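Local coordinates for galactitol 1-phosphate 5-dehydrogenase (PDB 4UEO), which oxidises galactitol 1-phosphate to D-tagatose 6-phosphate with NAD(+), as a zinc-containing dehydrogenase of the alcohol dehydrogenase family, at residues A254-V259 with K279-I284. Numbering follows the deposited sequence.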
# COMPACT_ATOMS: atom_id res chain seq x y z
N ALA A 254 -8.90 -1.08 -5.30
CA ALA A 254 -9.24 -0.77 -3.91
C ALA A 254 -7.99 -0.33 -3.13
O ALA A 254 -6.86 -0.74 -3.44
CB ALA A 254 -9.89 -1.98 -3.24
N GLN A 255 -8.21 0.54 -2.14
CA GLN A 255 -7.22 0.81 -1.11
C GLN A 255 -7.47 -0.11 0.06
O GLN A 255 -8.61 -0.28 0.49
CB GLN A 255 -7.28 2.26 -0.66
CG GLN A 255 -7.02 3.24 -1.79
CD GLN A 255 -7.34 4.65 -1.38
OE1 GLN A 255 -8.50 4.99 -1.14
NE2 GLN A 255 -6.31 5.49 -1.27
N LEU A 256 -6.40 -0.72 0.54
CA LEU A 256 -6.43 -1.61 1.69
C LEU A 256 -5.54 -1.04 2.78
O LEU A 256 -4.32 -1.00 2.62
CB LEU A 256 -5.92 -2.99 1.32
CG LEU A 256 -6.89 -4.06 0.83
CD1 LEU A 256 -7.44 -3.69 -0.54
CD2 LEU A 256 -6.18 -5.41 0.82
N ALA A 257 -6.13 -0.64 3.90
CA ALA A 257 -5.37 -0.01 4.96
C ALA A 257 -5.11 -1.01 6.07
O ALA A 257 -6.04 -1.55 6.67
CB ALA A 257 -6.10 1.22 5.49
N LEU A 258 -3.83 -1.28 6.34
CA LEU A 258 -3.49 -2.28 7.33
C LEU A 258 -3.33 -1.59 8.68
O LEU A 258 -2.40 -0.83 8.90
CB LEU A 258 -2.23 -3.04 6.92
CG LEU A 258 -2.31 -3.76 5.56
CD1 LEU A 258 -1.05 -4.54 5.31
CD2 LEU A 258 -3.52 -4.70 5.47
N VAL A 259 -4.28 -1.82 9.58
CA VAL A 259 -4.25 -1.16 10.88
C VAL A 259 -3.90 -2.14 11.99
O VAL A 259 -3.12 -1.83 12.90
CB VAL A 259 -5.62 -0.50 11.18
CG1 VAL A 259 -5.55 0.26 12.49
CG2 VAL A 259 -6.05 0.42 10.01
N LYS A 279 -5.71 -6.99 -9.40
CA LYS A 279 -6.68 -5.97 -9.04
C LYS A 279 -6.01 -4.61 -8.94
O LYS A 279 -6.69 -3.59 -8.82
CB LYS A 279 -7.37 -6.32 -7.71
CG LYS A 279 -8.21 -7.59 -7.74
CD LYS A 279 -8.75 -7.90 -6.36
CE LYS A 279 -9.67 -9.10 -6.35
NZ LYS A 279 -10.44 -9.11 -5.04
N GLU A 280 -4.67 -4.60 -9.00
CA GLU A 280 -3.87 -3.39 -8.80
C GLU A 280 -4.34 -2.70 -7.52
O GLU A 280 -4.73 -1.53 -7.48
CB GLU A 280 -3.93 -2.48 -10.03
CG GLU A 280 -3.22 -3.11 -11.24
CD GLU A 280 -2.97 -2.14 -12.39
OE1 GLU A 280 -3.91 -1.42 -12.76
OE2 GLU A 280 -1.84 -2.10 -12.91
N LEU A 281 -4.30 -3.46 -6.45
CA LEU A 281 -4.64 -2.92 -5.15
C LEU A 281 -3.56 -1.96 -4.71
O LEU A 281 -2.41 -2.04 -5.18
CB LEU A 281 -4.81 -4.03 -4.13
CG LEU A 281 -5.84 -5.09 -4.46
CD1 LEU A 281 -5.96 -6.08 -3.30
CD2 LEU A 281 -7.20 -4.45 -4.76
N THR A 282 -3.93 -1.05 -3.83
CA THR A 282 -2.94 -0.27 -3.11
C THR A 282 -3.02 -0.63 -1.63
O THR A 282 -4.07 -0.42 -0.99
CB THR A 282 -3.15 1.23 -3.28
OG1 THR A 282 -2.88 1.58 -4.65
CG2 THR A 282 -2.18 1.98 -2.39
N VAL A 283 -1.94 -1.20 -1.11
CA VAL A 283 -1.87 -1.60 0.29
C VAL A 283 -1.08 -0.59 1.10
O VAL A 283 0.09 -0.27 0.82
CB VAL A 283 -1.26 -3.00 0.44
CG1 VAL A 283 -1.33 -3.45 1.88
CG2 VAL A 283 -2.05 -3.98 -0.46
N ILE A 284 -1.76 -0.07 2.11
CA ILE A 284 -1.25 1.02 2.92
C ILE A 284 -0.98 0.53 4.34
O ILE A 284 -1.89 0.09 5.03
CB ILE A 284 -2.27 2.17 2.93
CG1 ILE A 284 -2.63 2.55 1.50
CG2 ILE A 284 -1.73 3.36 3.70
CD1 ILE A 284 -3.58 3.70 1.40
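The flat amide of Q255 meets I284 on the sheet face that also carries T282 and A257: I284 CD1 stands off one face of the amide, above its plane and just beyond the NE2 end, 4.2 Å from NE2, while OE1 bonds K162 NZ and NE2 bonds A156 O. In the backbone ladder A254 O accepts T282 N, L256 N donates to T282 O, and L256 O takes I284 N at 2.8 Å. L258 N to I284 O is the shortest rung, at 2.7 Å, and is nearly straight (178° at the hydrogen). L256 therefore bonds to T282 and I284 while standing level with V283, as parallel pairing requires; the short strands 255-258 and 282-284 run parallel, their directions differing by 19°. L256 O is also approached by V283 CA at 3.4 Å, a CA-H...O contact. On the face of L256 and V283, L281, from the turn just before the strand and with CG beside the backbone N (chi1 -57°), sends CD1 against L256 CD1 at 3.9 Å and CD2 to A254 CB at 4.0 Å. An alanine in place of L281 would probably leave L256 CD1 and A254 CB without these partners and open a gap beside A250. Farther along, V283 CG1, anti to its own N, meets L258 CD1 at 3.6 Å. These are the last two strands of a Rossmann-type parallel sheet, linked through helix 270-278, whose C-terminal end is a Schellman motif at E280. L256 packs on helix 240-249, A257 and I284 on helix 143-155, and strand 231-235 flanks 255-258; beyond V283 the sheet continues antiparallel into the second subunit.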